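Succinate-semialdehyde dehydrogenase (NAD(P)(+)) (Marinobacter aquaeolei, PDB 3RH9) probably oxidises succinate semialdehyde to succinate with a nicotinamide cofactor, as a member of the aldehyde dehydrogenase family. Local coordinates at residues N87-G92 with E105-V110; M97-P102 with N158-M163. One frame throughout, in Å; residues are numbered along the deposited sequence.

Contact 1 of 2, residues N87-G92 with E105-V110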
ATOM      1  N   ASN A  87      24.906 -19.628 -13.760  1.00 21.42           N
ATOM      2  CA  ASN A  87      24.312 -20.925 -13.505  1.00 20.30           C
ATOM      3  C   ASN A  87      22.981 -21.015 -14.203  1.00 19.92           C
ATOM      4  O   ASN A  87      22.056 -21.667 -13.729  1.00 20.96           O
ATOM      5  CB  ASN A  87      24.168 -21.159 -12.009  1.00 19.84           C
ATOM      6  CG  ASN A  87      25.474 -20.975 -11.279  1.00 20.31           C
ATOM      7  OD1 ASN A  87      26.142 -21.946 -10.921  1.00 21.60           O
ATOM      8  ND2 ASN A  87      25.863 -19.724 -11.079  1.00 20.15           N
ATOM      9  N   ARG A  88      22.916 -20.357 -15.351  1.00 18.77           N
ATOM     10  CA  ARG A  88      21.684 -20.177 -16.094  1.00 20.38           C
ATOM     11  C   ARG A  88      21.174 -21.462 -16.757  1.00 21.91           C
ATOM     12  O   ARG A  88      19.978 -21.625 -16.993  1.00 21.36           O
ATOM     13  CB  ARG A  88      21.901 -19.063 -17.122  1.00 21.86           C
ATOM     14  CG  ARG A  88      21.249 -19.291 -18.449  1.00 22.07           C
ATOM     15  CD  ARG A  88      21.852 -18.414 -19.515  1.00 19.64           C
ATOM     16  NE  ARG A  88      21.634 -19.061 -20.794  1.00 22.63           N
ATOM     17  CZ  ARG A  88      20.558 -18.889 -21.558  1.00 24.98           C
ATOM     18  NH1 ARG A  88      19.594 -18.045 -21.196  1.00 22.40           N
ATOM     19  NH2 ARG A  88      20.455 -19.556 -22.705  1.00 29.01           N
ATOM     20  N   GLU A  89      22.071 -22.392 -17.043  1.00 21.42           N
ATOM     21  CA  GLU A  89      21.645 -23.590 -17.735  1.00 22.10           C
ATOM     22  C   GLU A  89      21.250 -24.704 -16.774  1.00 22.23           C
ATOM     23  O   GLU A  89      20.340 -25.483 -17.069  1.00 22.38           O
ATOM     24  CB  GLU A  89      22.709 -24.052 -18.732  1.00 24.05           C
ATOM     25  CG  GLU A  89      22.643 -25.522 -19.087  1.00 26.50           C
ATOM     26  CD  GLU A  89      23.599 -25.894 -20.201  1.00 29.03           C
ATOM     27  OE1 GLU A  89      23.885 -25.022 -21.051  1.00 31.33           O
ATOM     28  OE2 GLU A  89      24.055 -27.059 -20.231  1.00 27.99           O
ATOM     29  N   GLU A  90      21.911 -24.773 -15.621  1.00 21.62           N
ATOM     30  CA  GLU A  90      21.596 -25.814 -14.634  1.00 21.25           C
ATOM     31  C   GLU A  90      20.373 -25.472 -13.785  1.00 21.07           C
ATOM     32  O   GLU A  90      19.666 -26.363 -13.298  1.00 21.49           O
ATOM     33  CB  GLU A  90      22.800 -26.105 -13.737  1.00 20.24           C
ATOM     34  CG  GLU A  90      22.505 -27.060 -12.592  1.00 21.87           C
ATOM     35  CD  GLU A  90      22.131 -28.469 -13.051  1.00 22.79           C
ATOM     36  OE1 GLU A  90      21.845 -29.327 -12.184  1.00 21.71           O
ATOM     37  OE2 GLU A  90      22.130 -28.726 -14.276  1.00 23.99           O
ATOM     38  N   ILE A  91      20.130 -24.177 -13.600  1.00 20.83           N
ATOM     39  CA  ILE A  91      18.922 -23.731 -12.917  1.00 20.60           C
ATOM     40  C   ILE A  91      17.751 -23.914 -13.876  1.00 20.47           C
ATOM     41  O   ILE A  91      16.705 -24.434 -13.502  1.00 19.88           O
ATOM     42  CB  ILE A  91      19.037 -22.275 -12.460  1.00 18.42           C
ATOM     43  CG1 ILE A  91      20.047 -22.171 -11.324  1.00 17.89           C
ATOM     44  CG2 ILE A  91      17.689 -21.748 -12.024  1.00 17.35           C
ATOM     45  CD1 ILE A  91      20.370 -20.780 -10.935  1.00 16.89           C
ATOM     46  N   GLY A  92      17.958 -23.508 -15.122  1.00 19.32           N
ATOM     47  CA  GLY A  92      17.031 -23.824 -16.192  1.00 21.33           C
ATOM     48  C   GLY A  92      16.666 -25.301 -16.239  1.00 21.56           C
ATOM     49  O   GLY A  92      15.530 -25.647 -16.540  1.00 21.81           O
ATOM     50  N   GLU A 105      12.997 -22.045 -22.602  1.00 21.53           N
ATOM     51  CA  GLU A 105      12.178 -21.085 -21.870  1.00 22.24           C
ATOM     52  C   GLU A 105      12.703 -20.938 -20.437  1.00 20.93           C
ATOM     53  O   GLU A 105      12.862 -19.826 -19.938  1.00 18.67           O
ATOM     54  CB  GLU A 105      10.695 -21.498 -21.878  1.00 23.10           C
ATOM     55  CG  GLU A 105       9.706 -20.379 -21.506  1.00 23.70           C
ATOM     56  CD  GLU A 105       8.220 -20.792 -21.586  1.00 24.23           C
ATOM     57  OE1 GLU A 105       7.899 -21.933 -21.971  1.00 23.67           O
ATOM     58  OE2 GLU A 105       7.357 -19.955 -21.261  1.00 26.45           O
ATOM     59  N   ALA A 106      12.991 -22.060 -19.785  1.00 20.52           N
ATOM     60  CA  ALA A 106      13.469 -22.014 -18.414  1.00 20.40           C
ATOM     61  C   ALA A 106      14.716 -21.140 -18.317  1.00 20.85           C
ATOM     62  O   ALA A 106      14.804 -20.256 -17.475  1.00 19.45           O
ATOM     63  CB  ALA A 106      13.748 -23.415 -17.887  1.00 19.95           C
ATOM     64  N   GLN A 107      15.679 -21.387 -19.197  1.00 22.25           N
ATOM     65  CA  GLN A 107      16.938 -20.669 -19.147  1.00 20.65           C
ATOM     66  C   GLN A 107      16.697 -19.196 -19.323  1.00 19.29           C
ATOM     67  O   GLN A 107      17.277 -18.378 -18.617  1.00 20.14           O
ATOM     68  CB  GLN A 107      17.897 -21.187 -20.210  1.00 21.98           C
ATOM     69  CG  GLN A 107      18.438 -22.567 -19.884  1.00 23.90           C
ATOM     70  CD  GLN A 107      19.367 -23.087 -20.954  1.00 24.85           C
ATOM     71  OE1 GLN A 107      19.905 -22.319 -21.745  1.00 27.26           O
ATOM     72  NE2 GLN A 107      19.555 -24.395 -20.988  1.00 25.82           N
ATOM     73  N   GLY A 108      15.831 -18.862 -20.269  1.00 18.81           N
ATOM     74  CA  GLY A 108      15.467 -17.484 -20.503  1.00 16.90           C
ATOM     75  C   GLY A 108      14.887 -16.824 -19.270  1.00 18.58           C
ATOM     76  O   GLY A 108      15.046 -15.610 -19.100  1.00 19.45           O
ATOM     77  N   GLU A 109      14.214 -17.606 -18.419  1.00 18.11           N
ATOM     78  CA  GLU A 109      13.599 -17.068 -17.207  1.00 17.88           C
ATOM     79  C   GLU A 109      14.682 -16.674 -16.222  1.00 18.60           C
ATOM     80  O   GLU A 109      14.549 -15.699 -15.473  1.00 18.27           O
ATOM     81  CB  GLU A 109      12.623 -18.051 -16.543  1.00 18.74           C
ATOM     82  CG  GLU A 109      11.985 -17.472 -15.243  1.00 20.39           C
ATOM     83  CD  GLU A 109      11.038 -18.436 -14.508  1.00 22.38           C
ATOM     84  OE1 GLU A 109      10.500 -19.363 -15.152  1.00 22.94           O
ATOM     85  OE2 GLU A 109      10.820 -18.264 -13.283  1.00 21.44           O
ATOM     86  N   VAL A 110      15.764 -17.441 -16.227  1.00 19.72           N
ATOM     87  CA  VAL A 110      16.926 -17.122 -15.417  1.00 17.67           C
ATOM     88  C   VAL A 110      17.527 -15.813 -15.903  1.00 16.89           C
ATOM     89  O   VAL A 110      17.949 -14.996 -15.098  1.00 17.03           O
ATOM     90  CB  VAL A 110      17.954 -18.238 -15.478  1.00 17.12           C
ATOM     91  CG1 VAL A 110      19.205 -17.813 -14.774  1.00 19.92           C
ATOM     92  CG2 VAL A 110      17.386 -19.489 -14.849  1.00 16.87           C
TER
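Gly92 and Gln107 bring the two backbones together, their CA atoms 4.3 Å apart, where the short axes of 88-92 and 105-110 pass within 7.9 Å at 124° between their N-to-C directions. The segments belong to consecutive helices, 88-99 and 103-123, joined by a tight turn and packed as a splayed, broadly antiparallel pair in the aldehyde dehydrogenase fold. How closely two helices can approach depends on what projects between them, and here a CB on Gly92 would point at the partner helix. Gln107 fills the seam. Gln107 CG packs against the carbonyl O of Arg88, and the extended chain runs alongside Glu89, whose CG meets Gln107 NE2 at 3.8 Å with the two flat end groups nearly parallel. Arg88, by contrast, crosses Gln107 at about a right angle, the guanidinium turned 82° from the amide. Gln107 CB sits 3.6 Å above the guanidinium plane of Arg88, toward its rim. Gln107 OE1 comes over a face as well, and although it is 3.0 Å from Arg88 NH2 the approach is badly angled for a hydrogen bond. The real polar partner of Arg88 is Asp111, one turn after Gln107 on helix 103-123, in a salt bridge through NH1. Shortening Arg88 to an alanine would probably leave Asp111 without its charged mate and strip the cover from Gln107 CB. Deeper in, Val110 uses both methyls. Its CG1, swung anti to the backbone N (chi1 173°), rests 3.7 Å from Arg88 CA, and the other branch faces the buried side of helix 88-99, where Val110 CG2 touches Ile91 CG2 at 3.6 Å.

Contact 2 of 2, residues M97-P102 with N158-M163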
HETATM    1  N   MSE A  97      12.356 -29.353 -15.045  1.00 22.13           N
HETATM    2  CA  MSE A  97      11.889 -30.649 -14.597  1.00 22.62           C
HETATM    3  C   MSE A  97      10.773 -30.572 -13.577  1.00 21.14           C
HETATM    4  O   MSE A  97       9.913 -31.450 -13.546  1.00 20.70           O
HETATM    5  CB  MSE A  97      13.040 -31.492 -14.074  1.00 25.50           C
HETATM    6  CG  MSE A  97      13.844 -32.117 -15.198  1.00 31.64           C
HETATM    7 SE   MSE A  97      15.600 -32.731 -14.613  1.00 74.34          SE
HETATM    8  CE  MSE A  97      16.229 -33.507 -16.313  1.00 42.97           C
ATOM      9  N   GLU A  98      10.773 -29.532 -12.749  1.00 20.01           N
ATOM     10  CA  GLU A  98       9.767 -29.442 -11.692  1.00 19.82           C
ATOM     11  C   GLU A  98       8.513 -28.671 -12.122  1.00 17.23           C
ATOM     12  O   GLU A  98       7.421 -28.929 -11.629  1.00 16.54           O
ATOM     13  CB  GLU A  98      10.365 -28.861 -10.404  1.00 18.12           C
ATOM     14  CG  GLU A  98      10.767 -27.417 -10.511  1.00 18.37           C
ATOM     15  CD  GLU A  98      11.358 -26.885  -9.211  1.00 19.83           C
ATOM     16  OE1 GLU A  98      11.309 -27.609  -8.186  1.00 19.83           O
ATOM     17  OE2 GLU A  98      11.872 -25.743  -9.213  1.00 18.19           O
ATOM     18  N   HIS A  99       8.687 -27.742 -13.049  1.00 17.32           N
ATOM     19  CA  HIS A  99       7.584 -26.947 -13.585  1.00 18.83           C
ATOM     20  C   HIS A  99       6.953 -27.572 -14.826  1.00 18.08           C
ATOM     21  O   HIS A  99       5.742 -27.675 -14.913  1.00 17.89           O
ATOM     22  CB  HIS A  99       8.080 -25.543 -13.921  1.00 19.14           C
ATOM     23  CG  HIS A  99       7.030 -24.639 -14.485  1.00 19.12           C
ATOM     24  ND1 HIS A  99       6.860 -24.453 -15.839  1.00 18.75           N
ATOM     25  CD2 HIS A  99       6.119 -23.840 -13.877  1.00 18.99           C
ATOM     26  CE1 HIS A  99       5.882 -23.589 -16.043  1.00 18.67           C
ATOM     27  NE2 HIS A  99       5.417 -23.199 -14.869  1.00 18.16           N
ATOM     28  N   GLY A 100       7.776 -27.987 -15.781  1.00 18.21           N
ATOM     29  CA  GLY A 100       7.281 -28.584 -17.004  1.00 18.44           C
ATOM     30  C   GLY A 100       7.688 -27.744 -18.198  1.00 19.47           C
ATOM     31  O   GLY A 100       7.862 -28.246 -19.302  1.00 20.24           O
ATOM     32  N   LYS A 101       7.832 -26.450 -17.961  1.00 19.38           N
ATOM     33  CA  LYS A 101       8.329 -25.506 -18.953  1.00 21.80           C
ATOM     34  C   LYS A 101       9.554 -26.061 -19.706  1.00 22.46           C
ATOM     35  O   LYS A 101      10.408 -26.720 -19.118  1.00 23.02           O
ATOM     36  CB  LYS A 101       8.708 -24.221 -18.215  1.00 20.99           C
ATOM     37  CG  LYS A 101       8.715 -22.962 -19.044  1.00 22.80           C
ATOM     38  CD  LYS A 101       9.153 -21.775 -18.176  1.00 22.29           C
ATOM     39  CE  LYS A 101       8.422 -21.795 -16.833  1.00 21.18           C
ATOM     40  NZ  LYS A 101       8.386 -20.478 -16.146  1.00 20.42           N
ATOM     41  N   PRO A 102       9.654 -25.788 -21.011  1.00 21.51           N
ATOM     42  CA  PRO A 102      10.793 -26.273 -21.802  1.00 23.05           C
ATOM     43  C   PRO A 102      12.122 -25.656 -21.370  1.00 24.37           C
ATOM     44  O   PRO A 102      12.163 -24.479 -20.995  1.00 23.39           O
ATOM     45  CB  PRO A 102      10.450 -25.828 -23.226  1.00 22.63           C
ATOM     46  CG  PRO A 102       8.983 -25.622 -23.217  1.00 23.21           C
ATOM     47  CD  PRO A 102       8.658 -25.107 -21.846  1.00 22.71           C
ATOM     48  N   ASN A 158       4.421 -20.427 -10.750  1.00 17.59           N
ATOM     49  CA  ASN A 158       4.374 -19.979 -12.151  1.00 18.04           C
ATOM     50  C   ASN A 158       5.736 -19.514 -12.647  1.00 20.49           C
ATOM     51  O   ASN A 158       6.091 -19.731 -13.813  1.00 21.02           O
ATOM     52  CB  ASN A 158       3.372 -18.856 -12.451  1.00 18.07           C
ATOM     53  CG  ASN A 158       2.292 -18.711 -11.427  1.00 19.04           C
ATOM     54  OD1 ASN A 158       1.883 -19.668 -10.770  1.00 19.89           O
ATOM     55  ND2 ASN A 158       1.793 -17.484 -11.295  1.00 21.59           N
ATOM     56  N   PHE A 159       6.480 -18.832 -11.785  1.00 19.88           N
ATOM     57  CA  PHE A 159       7.842 -18.435 -12.132  1.00 20.85           C
ATOM     58  C   PHE A 159       8.775 -18.741 -10.984  1.00 20.72           C
ATOM     59  O   PHE A 159       9.051 -17.878 -10.151  1.00 20.70           O
ATOM     60  CB  PHE A 159       7.911 -16.958 -12.500  1.00 21.76           C
ATOM     61  CG  PHE A 159       7.327 -16.650 -13.836  1.00 21.49           C
ATOM     62  CD1 PHE A 159       6.055 -16.122 -13.942  1.00 21.74           C
ATOM     63  CD2 PHE A 159       8.048 -16.905 -14.994  1.00 23.72           C
ATOM     64  CE1 PHE A 159       5.504 -15.842 -15.184  1.00 23.63           C
ATOM     65  CE2 PHE A 159       7.503 -16.628 -16.244  1.00 26.00           C
ATOM     66  CZ  PHE A 159       6.223 -16.092 -16.335  1.00 23.91           C
ATOM     67  N   PRO A 160       9.253 -19.987 -10.931  1.00 20.48           N
ATOM     68  CA  PRO A 160      10.068 -20.448  -9.801  1.00 19.96           C
ATOM     69  C   PRO A 160      11.325 -19.591  -9.577  1.00 19.04           C
ATOM     70  O   PRO A 160      11.792 -19.514  -8.444  1.00 20.88           O
ATOM     71  CB  PRO A 160      10.424 -21.886 -10.190  1.00 20.07           C
ATOM     72  CG  PRO A 160       9.338 -22.294 -11.154  1.00 19.03           C
ATOM     73  CD  PRO A 160       9.028 -21.048 -11.925  1.00 18.74           C
ATOM     74  N   ILE A 161      11.854 -18.951 -10.617  1.00 18.99           N
ATOM     75  CA  ILE A 161      12.966 -18.021 -10.421  1.00 18.46           C
ATOM     76  C   ILE A 161      12.632 -16.558 -10.725  1.00 17.12           C
ATOM     77  O   ILE A 161      13.204 -15.667 -10.140  1.00 17.17           O
ATOM     78  CB  ILE A 161      14.238 -18.432 -11.190  1.00 17.38           C
ATOM     79  CG1 ILE A 161      15.477 -17.951 -10.437  1.00 18.45           C
ATOM     80  CG2 ILE A 161      14.243 -17.865 -12.586  1.00 17.48           C
ATOM     81  CD1 ILE A 161      15.656 -18.559  -9.051  1.00 16.73           C
ATOM     82  N   GLY A 162      11.713 -16.307 -11.641  1.00 18.01           N
ATOM     83  CA  GLY A 162      11.372 -14.938 -11.992  1.00 19.20           C
ATOM     84  C   GLY A 162      10.704 -14.154 -10.869  1.00 19.45           C
ATOM     85  O   GLY A 162      11.108 -13.029 -10.561  1.00 16.97           O
HETATM   86  N   MSE A 163       9.677 -14.746 -10.262  1.00 18.68           N
HETATM   87  CA  MSE A 163       8.972 -14.099  -9.167  1.00 19.59           C
HETATM   88  C   MSE A 163       9.936 -13.643  -8.083  1.00 18.63           C
HETATM   89  O   MSE A 163      10.064 -12.448  -7.820  1.00 18.18           O
HETATM   90  CB  MSE A 163       7.919 -15.027  -8.553  1.00 21.13           C
HETATM   91  CG  MSE A 163       6.730 -15.288  -9.447  1.00 24.42           C
HETATM   92 SE   MSE A 163       6.168 -13.653 -10.370  1.00 64.24          SE
HETATM   93  CE  MSE A 163       4.616 -14.420 -11.308  1.00 27.96           C
TER
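Lys101 reaches from the turn after helix 88-99 to the backbone of Asn158, and its course shows how a long aliphatic chain can carry a charge through a protein interior. CB leaves the backbone beside the imidazole of His99. Lys101 CG, placed anti to the backbone N (chi1 -156°), turns to Glu105 of the next helix, lying 3.7 Å from Glu105 CG. CD stays along that carbon chain, and the bend at chi3 (-46°) then brings CE back beside His99 CE1. NZ ends 4.0 Å above the plane of the His99 ring, near its rim. Beyond the imidazole, Lys101 NZ makes a weak hydrogen bond of 3.4 Å to Asn158 O and approaches Phe159 CD2 obliquely at 3.8 Å. Its strongest partner is Glu109, in a salt bridge, and that carboxylate also accepts the backbone N-H groups of Ile161 and Gly162. Segment 158-163 ends the loop after strand 151-154 and enters helix 162-174, at the strand-to-helix passage of a Rossmann-like cofactor domain, and it holds the Asn-Phe-Pro sequence familiar in aldehyde dehydrogenases. Asn158 meets Lys101 through its backbone O; its CB leaves the backbone away from segment 97-102, and its side chain is about 7 Å from that of Glu256, the predicted active-site residue. His99 is itself fixed by its own turn: Lys101 N donates to His99 ND1 at 3.1 Å, arriving 17° out of the ring plane. With ND1 thus used as an acceptor, a neutral ring would probably carry its proton on NE2. Pro160 presents its ring to this helix end, and its CB lies 4.2 Å from Glu98 OE2, an oxygen already hydrogen-bonded to Thr189 OG1.

Helix 88-99 serves both contacts, with its N-terminal end in contact 1 and its C-terminal end in contact 2. Contact 1 is partly buried: methyl groups meet on its inner side, while polar chains cross or run alongside nearer the surface. Contact 2 is smaller and buried, close to the predicted active site, and there a charged amine and backbone carbonyl replace the apolar pairing. Glu109 joins them. Its side chain takes no part in the helix pairing of contact 1, although its backbone lies in segment 105-110; its carboxylate belongs to contact 2, tying helix 103-123 to both segments there.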